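PDB 1LQT: NADPH-ferredoxin reductase FprA from Mycobacterium tuberculosis, which transfers electrons between NADPH and ferredoxin through a bound FAD and may supply electrons to P450 systems. Local coordinates for residues 5-10 with 95-100; 17-22 with 34-39. One frame throughout, in Å; residues are numbered along the deposited sequence.

Overall arrangement
The chain enters the FAD-binding Rossmann-type sheet with strand 4-9, turns through Gly10 into helix 13-28 and returns as strand 34-40, completing a beta-alpha-beta unit. Contact 2 closes this short loop by laying 17-22 over 34-39. The chain then runs on through strand 76-80 and helix 90-96 before 95-100 comes back to 5-10, closing contact 1, so contact 2 is nested inside the longer loop. Strand 4-9 thus lies between strands 34-40 and 99-102. The two contacts meet directly: Tyr97 OH reaches Asp37 OD2 at 2.7 Å on one face of the sheet, while Ile6 packs against Met34 on the other.

Contact 1: 5-10 with 95-100. With FAD (flavin-adenine dinucleotide), chain H.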
loop_
_atom_site.group_PDB
_atom_site.type_symbol
_atom_site.label_atom_id
_atom_site.label_comp_id
_atom_site.label_asym_id
_atom_site.label_seq_id
_atom_site.Cartn_x
_atom_site.Cartn_y
_atom_site.Cartn_z
ATOM N N TYR A 5 -0.086 -23.303 -17.375
ATOM C CA TYR A 5 -0.867 -22.077 -17.403
ATOM C C TYR A 5 -1.024 -21.635 -15.961
ATOM O O TYR A 5 -1.613 -22.339 -15.130
ATOM C CB TYR A 5 -2.244 -22.319 -17.993
ATOM C CG TYR A 5 -2.190 -22.673 -19.437
ATOM C CD1 TYR A 5 -2.126 -21.688 -20.406
ATOM C CD2 TYR A 5 -2.165 -23.988 -19.843
ATOM C CE1 TYR A 5 -2.049 -22.018 -21.760
ATOM C CE2 TYR A 5 -2.097 -24.322 -21.198
ATOM C CZ TYR A 5 -2.028 -23.331 -22.125
ATOM O OH TYR A 5 -1.960 -23.652 -23.463
ATOM N N ILE A 6 -0.507 -20.447 -15.684
ATOM C CA ILE A 6 -0.583 -19.878 -14.340
ATOM C C ILE A 6 -1.366 -18.582 -14.391
ATOM O O ILE A 6 -1.110 -17.730 -15.215
ATOM C CB ILE A 6 0.826 -19.555 -13.813
ATOM C CG1 ILE A 6 1.823 -20.696 -14.072
ATOM C CG2 ILE A 6 0.764 -19.204 -12.339
ATOM C CD1 ILE A 6 1.515 -21.982 -13.434
ATOM N N ALA A 7 -2.316 -18.460 -13.473
ATOM C CA ALA A 7 -3.035 -17.198 -13.293
ATOM C C ALA A 7 -2.447 -16.513 -12.086
ATOM O O ALA A 7 -2.185 -17.145 -11.066
ATOM C CB ALA A 7 -4.505 -17.427 -13.042
ATOM N N ILE A 8 -2.278 -15.197 -12.207
ATOM C CA ILE A 8 -1.831 -14.362 -11.085
ATOM C C ILE A 8 -2.916 -13.334 -10.881
ATOM O O ILE A 8 -3.317 -12.651 -11.823
ATOM C CB ILE A 8 -0.470 -13.712 -11.359
ATOM C CG1 ILE A 8 0.604 -14.764 -11.609
ATOM C CG2 ILE A 8 -0.098 -12.815 -10.193
ATOM C CD1 ILE A 8 1.917 -14.182 -11.991
ATOM N N VAL A 9 -3.410 -13.235 -9.647
ATOM C CA VAL A 9 -4.492 -12.326 -9.288
ATOM C C VAL A 9 -3.861 -11.146 -8.585
ATOM O O VAL A 9 -3.333 -11.259 -7.486
ATOM C CB VAL A 9 -5.539 -13.025 -8.415
ATOM C CG1 VAL A 9 -6.637 -12.052 -8.064
ATOM C CG2 VAL A 9 -6.077 -14.264 -9.158
ATOM N N GLY A 10 -3.916 -9.999 -9.256
ATOM C CA GLY A 10 -3.239 -8.795 -8.862
ATOM C C GLY A 10 -2.058 -8.518 -9.772
ATOM O O GLY A 10 -1.523 -9.420 -10.422
ATOM N N GLU A 95 -9.859 -24.400 -11.835
ATOM C CA GLU A 95 -10.209 -25.404 -12.854
ATOM C C GLU A 95 -9.539 -25.079 -14.187
ATOM O O GLU A 95 -9.300 -25.971 -14.992
ATOM C CB GLU A 95 -11.716 -25.430 -13.131
ATOM C CG GLU A 95 -12.630 -25.832 -11.993
ATOM C CD GLU A 95 -12.513 -27.258 -11.506
ATOM O OE1 GLU A 95 -11.660 -28.014 -12.031
ATOM O OE2 GLU A 95 -13.312 -27.619 -10.562
ATOM N N ARG A 96 -9.264 -23.806 -14.443
ATOM C CA ARG A 96 -8.765 -23.386 -15.726
ATOM C C ARG A 96 -7.274 -23.179 -15.847
ATOM O O ARG A 96 -6.770 -22.947 -16.944
ATOM C CB ARG A 96 -9.473 -22.108 -16.130
ATOM C CG ARG A 96 -10.856 -22.347 -16.559
ATOM C CD ARG A 96 -11.564 -21.081 -16.760
ATOM N NE ARG A 96 -12.862 -21.316 -17.317
ATOM C CZ ARG A 96 -13.910 -21.639 -16.624
ATOM N NH1 ARG A 96 -13.838 -21.777 -15.294
ATOM N NH2 ARG A 96 -15.031 -21.872 -17.283
ATOM N N TYR A 97 -6.565 -23.223 -14.730
ATOM C CA TYR A 97 -5.153 -23.007 -14.699
ATOM C C TYR A 97 -4.500 -24.115 -13.916
ATOM O O TYR A 97 -5.118 -24.705 -13.032
ATOM C CB TYR A 97 -4.862 -21.634 -14.055
ATOM C CG TYR A 97 -5.259 -20.467 -14.924
ATOM C CD1 TYR A 97 -6.533 -19.927 -14.872
ATOM C CD2 TYR A 97 -4.368 -19.937 -15.834
ATOM C CE1 TYR A 97 -6.886 -18.886 -15.676
ATOM C CE2 TYR A 97 -4.717 -18.880 -16.649
ATOM C CZ TYR A 97 -5.972 -18.358 -16.579
ATOM O OH TYR A 97 -6.347 -17.286 -17.357
ATOM N N ASP A 98 -3.253 -24.411 -14.250
ATOM C CA ASP A 98 -2.478 -25.366 -13.464
ATOM C C ASP A 98 -2.261 -24.903 -12.038
ATOM O O ASP A 98 -2.284 -25.706 -11.110
ATOM C CB ASP A 98 -1.156 -25.676 -14.142
ATOM C CG ASP A 98 -1.350 -26.409 -15.455
ATOM O OD1 ASP A 98 -1.115 -25.781 -16.512
ATOM O OD2 ASP A 98 -1.746 -27.580 -15.444
ATOM N N ALA A 99 -2.038 -23.598 -11.871
ATOM C CA ALA A 99 -1.904 -23.019 -10.538
ATOM C C ALA A 99 -2.340 -21.571 -10.613
ATOM O O ALA A 99 -2.324 -20.960 -11.675
ATOM C CB ALA A 99 -0.498 -23.123 -10.056
ATOM N N VAL A 100 -2.724 -21.042 -9.444
ATOM C CA VAL A 100 -3.193 -19.679 -9.320
ATOM C C VAL A 100 -2.436 -19.063 -8.157
ATOM O O VAL A 100 -2.360 -19.634 -7.085
ATOM C CB VAL A 100 -4.701 -19.617 -9.051
ATOM C CG1 VAL A 100 -5.193 -18.181 -9.094
ATOM C CG2 VAL A 100 -5.501 -20.494 -10.056
HETATM P PA FAD H . -0.129 -4.363 -3.971
HETATM O O1A FAD H . -1.152 -3.787 -3.078
HETATM O O2A FAD H . 0.959 -3.506 -4.505
HETATM O O5B FAD H . -0.860 -5.007 -5.240
HETATM C C5B FAD H . -2.073 -5.750 -5.066
HETATM C C4B FAD H . -2.800 -5.710 -6.405
HETATM O O4B FAD H . -3.846 -6.676 -6.341
HETATM C C3B FAD H . -3.455 -4.361 -6.721
HETATM O O3B FAD H . -3.170 -3.923 -8.030
HETATM C C2B FAD H . -4.917 -4.642 -6.500
HETATM O O2B FAD H . -5.815 -3.807 -7.194
HETATM C C1B FAD H . -5.012 -6.116 -6.912
HETATM N N9A FAD H . -6.166 -6.827 -6.379
HETATM C C8A FAD H . -6.587 -6.829 -5.076
HETATM N N7A FAD H . -7.661 -7.589 -4.902
HETATM C C5A FAD H . -7.963 -8.069 -6.161
HETATM C C6A FAD H . -8.989 -8.904 -6.609
HETATM N N6A FAD H . -9.898 -9.453 -5.818
HETATM N N1A FAD H . -9.001 -9.203 -7.938
HETATM C C2A FAD H . -8.037 -8.693 -8.751
HETATM N N3A FAD H . -7.027 -7.893 -8.386
HETATM C C4A FAD H . -7.033 -7.610 -7.080
HETATM N N1 FAD H . 7.623 0.655 -0.860
HETATM C C2 FAD H . 8.789 1.204 -1.303
HETATM O O2 FAD H . 9.738 0.506 -1.606
HETATM N N3 FAD H . 8.890 2.584 -1.380
HETATM C C4 FAD H . 7.862 3.441 -1.119
HETATM O O4 FAD H . 8.007 4.678 -1.246
HETATM C C4X FAD H . 6.651 2.867 -0.715
HETATM N N5 FAD H . 5.556 3.661 -0.455
HETATM C C5X FAD H . 4.388 3.087 -0.021
HETATM C C6 FAD H . 3.302 3.876 0.267
HETATM C C7 FAD H . 2.128 3.353 0.780
HETATM C C7M FAD H . 0.957 4.254 1.064
HETATM C C8 FAD H . 2.048 1.969 0.972
HETATM C C8M FAD H . 0.806 1.347 1.549
HETATM C C9 FAD H . 3.133 1.151 0.663
HETATM C C9A FAD H . 4.311 1.691 0.166
HETATM N N10 FAD H . 5.420 0.892 -0.130
HETATM C C10 FAD H . 6.576 1.470 -0.591
HETATM C "C1'" FAD H . 5.374 -0.594 -0.006
HETATM C "C2'" FAD H . 4.878 -1.246 -1.296
HETATM O "O2'" FAD H . 3.740 -0.545 -1.733
HETATM C "C3'" FAD H . 4.526 -2.722 -1.027
HETATM O "O3'" FAD H . 5.679 -3.449 -0.614
HETATM C "C4'" FAD H . 4.032 -3.507 -2.243
HETATM O "O4'" FAD H . 3.262 -2.688 -3.117
HETATM C "C5'" FAD H . 3.207 -4.716 -1.799
HETATM O "O5'" FAD H . 2.987 -5.476 -2.994
HETATM P P FAD H . 1.788 -6.495 -3.204
HETATM O O1P FAD H . 2.012 -7.032 -4.565
HETATM O O2P FAD H . 1.646 -7.472 -2.082
HETATM O O3P FAD H . 0.460 -5.630 -3.150
#
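The Tyr97 ring lies with one face over Ala7, whose CB stands 3.5 Å from the ring centroid and only 6° off the ring normal, a clear CH-pi contact. The Tyr5 carbonyl lies at its edge, near the ring plane; Tyr5 O also comes within 3.5 Å of Tyr97 CB, outside the ring. The pair belongs to the mixed sheet of a Rossmann-type FAD-binding domain, in which strand 4-9 runs parallel to its neighbour 99-102. Tyr97 is where the chain leaves helix 90-96, and its CG stands beside the backbone N (chi1 -71°), which brings the ring over Ala7. Its hydroxyl is hydrogen-bonded to Asp37 of strand 34-40, outside the two segments.

Asp98 holds the strand near its start, at Tyr5. Its OD1 offers the anti lone pair to Tyr5 N at 2.8 Å, in a nearly straight bond, and the same oxygen forms a salt bridge with Arg2. The carboxylate is turned only 18° from the Tyr5 ring and meets it at the edge, near the ring plane. Asp98 N returns a weak bond to Tyr5 O. Further along, Ala7 N donates to Ala99 O at 3.1 Å, in the carbonyl plane, pairing the strands in parallel register.

Ile6 and Ala99 share one face of the sheet, where Ile6 CD1 approaches Ala99 CB; Ala7 and Val100 share the other. Val9 faces two ways: CG2 lies 4.0 Å from Val100 CG1, while CG1 touches the FAD adenine at C2A. Gly10 opens an apparent GxGxxA motif, its backbone angles suited to glycine and its CA 3.3 Å from FAD O4B.

Contact 2: 17-22 with 34-39; sequences FAAASL and MAVDML
This is an apolar helix-on-sheet contact inside a beta-alpha-beta unit: helix 13-28, the crossover between strands 4-9 and 34-40, lies against the strand to which it leads. The helix 17-22 and strand 34-39 axes run nearly antiparallel, at 167°, and come within 9.3 Å of each other. No hydrogen bond joins them; the contact is mostly between side chains, with Ala19 and Leu22, one helical turn apart, facing the alternate strand residues Met34, Val36 and Met38.

Leu22 divides its two methyls between neighbours on the strand. CD1 lies 4.1 Å from Val36 CG2, and CD2 is 3.9 Å from Met34 CE in one of the two deposited conformers of the methionine. In that conformer the Leu22 and Met34 side chains cross at about a right angle, and a bend at chi2 (-72°) folds the methionine back, bringing SD as well as CE to Leu22 CD2, while its CG lies 3.5 Å from the backbone oxygen Leu22 O. Val36 turns its other branch to the helix as well, CG1 meeting Ala19 CB at 4.2 Å. Near the FAD end of the strand, the Met38 methyl CE reaches the same Ala19 CB more loosely, at 4.4 Å.

The apolar layer extends into its neighbours: Leu22 also touches Ile6 of strand 4-9, Val36 and Met38 reach Phe76 of strand 76-80, and Val379 of helix 370-391 packs against Leu22, that helix lying beside helix 13-28 on the same face of the sheet.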
loop_
_atom_site.group_PDB
_atom_site.type_symbol
_atom_site.label_atom_id
_atom_site.label_comp_id
_atom_site.label_asym_id
_atom_site.label_seq_id
_atom_site.Cartn_x
_atom_site.Cartn_y
_atom_site.Cartn_z
ATOM N N PHE A 17 6.916 -9.889 -9.623
ATOM C CA PHE A 17 8.070 -10.689 -9.262
ATOM C C PHE A 17 7.757 -12.180 -9.443
ATOM O O PHE A 17 8.586 -12.937 -9.952
ATOM C CB PHE A 17 8.530 -10.386 -7.838
ATOM C CG PHE A 17 9.127 -8.980 -7.652
ATOM C CD1 PHE A 17 10.028 -8.434 -8.532
ATOM C CD2 PHE A 17 8.794 -8.242 -6.538
ATOM C CE1 PHE A 17 10.541 -7.185 -8.319
ATOM C CE2 PHE A 17 9.346 -6.990 -6.339
ATOM C CZ PHE A 17 10.205 -6.488 -7.213
ATOM N N ALA A 18 6.551 -12.585 -9.087
ATOM C CA ALA A 18 6.156 -13.976 -9.311
ATOM C C ALA A 18 6.179 -14.307 -10.805
ATOM O O ALA A 18 6.666 -15.350 -11.209
ATOM C CB ALA A 18 4.788 -14.237 -8.715
ATOM N N ALA A 19 5.619 -13.400 -11.611
ATOM C CA ALA A 19 5.601 -13.617 -13.055
ATOM C C ALA A 19 7.008 -13.793 -13.586
ATOM O O ALA A 19 7.288 -14.711 -14.371
ATOM C CB ALA A 19 4.900 -12.472 -13.757
ATOM N N ALA A 20 7.903 -12.913 -13.167
ATOM C CA ALA A 20 9.270 -13.004 -13.622
ATOM C C ALA A 20 9.910 -14.308 -13.204
ATOM O O ALA A 20 10.631 -14.933 -13.988
ATOM C CB ALA A 20 10.088 -11.809 -13.136
ATOM N N SER A 21 9.656 -14.734 -11.974
ATOM C CA SER A 21 10.225 -16.000 -11.490
ATOM C C SER A 21 9.712 -17.202 -12.293
ATOM O O SER A 21 10.465 -18.117 -12.592
ATOM C CB SER A 21 9.907 -16.186 -10.019
ATOM O OG SER A 21 10.565 -15.246 -9.215
ATOM N N LEU A 22 8.444 -17.195 -12.648
ATOM C CA LEU A 22 7.871 -18.268 -13.439
ATOM C C LEU A 22 8.520 -18.331 -14.806
ATOM O O LEU A 22 8.894 -19.402 -15.293
ATOM C CB LEU A 22 6.382 -18.080 -13.579
ATOM C CG LEU A 22 5.553 -18.298 -12.309
ATOM C CD1 LEU A 22 4.198 -17.613 -12.409
ATOM C CD2 LEU A 22 5.401 -19.791 -11.990
ATOM N N MET A 34 5.972 -22.045 -19.746
ATOM C CA MET A 34 5.055 -21.285 -18.917
ATOM C C MET A 34 4.247 -20.298 -19.741
ATOM O O MET A 34 4.736 -19.687 -20.685
ATOM C CB MET A 34 5.787 -20.494 -17.831
ATOM C CG MET A 34 6.221 -21.310 -16.630
ATOM S SD MET A 34 4.898 -21.850 -15.531
ATOM C CE MET A 34 5.929 -22.775 -14.387
ATOM N N ALA A 35 3.001 -20.118 -19.337
ATOM C CA ALA A 35 2.098 -19.081 -19.839
ATOM C C ALA A 35 1.530 -18.447 -18.575
ATOM O O ALA A 35 1.045 -19.156 -17.700
ATOM C CB ALA A 35 0.998 -19.676 -20.676
ATOM N N VAL A 36 1.558 -17.126 -18.503
ATOM C CA VAL A 36 1.088 -16.379 -17.345
ATOM C C VAL A 36 0.004 -15.387 -17.739
ATOM O O VAL A 36 0.228 -14.551 -18.601
ATOM C CB VAL A 36 2.273 -15.610 -16.725
ATOM C CG1 VAL A 36 1.803 -14.697 -15.573
ATOM C CG2 VAL A 36 3.362 -16.543 -16.286
ATOM N N ASP A 37 -1.165 -15.498 -17.124
ATOM C CA ASP A 37 -2.264 -14.555 -17.263
ATOM C C ASP A 37 -2.404 -13.833 -15.938
ATOM O O ASP A 37 -2.571 -14.448 -14.895
ATOM C CB ASP A 37 -3.571 -15.275 -17.572
ATOM C CG ASP A 37 -3.667 -15.798 -18.984
ATOM O OD1 ASP A 37 -2.862 -15.375 -19.832
ATOM O OD2 ASP A 37 -4.560 -16.628 -19.247
ATOM N N MET A 38 -2.347 -12.517 -15.992
ATOM C CA MET A 38 -2.453 -11.662 -14.828
ATOM C C MET A 38 -3.774 -10.941 -14.856
ATOM O O MET A 38 -4.080 -10.251 -15.821
ATOM C CB MET A 38 -1.287 -10.683 -14.845
ATOM C CG MET A 38 -1.250 -9.780 -13.667
ATOM S SD MET A 38 0.224 -8.706 -13.649
ATOM C CE MET A 38 1.497 -9.787 -13.158
ATOM N N LEU A 39 -4.573 -11.138 -13.812
ATOM C CA LEU A 39 -5.899 -10.567 -13.674
ATOM C C LEU A 39 -5.870 -9.504 -12.614
ATOM O O LEU A 39 -5.505 -9.777 -11.485
ATOM C CB LEU A 39 -6.884 -11.663 -13.219
ATOM C CG LEU A 39 -6.894 -12.938 -14.070
ATOM C CD1 LEU A 39 -8.068 -13.824 -13.583
ATOM C CD2 LEU A 39 -6.894 -12.752 -15.493
#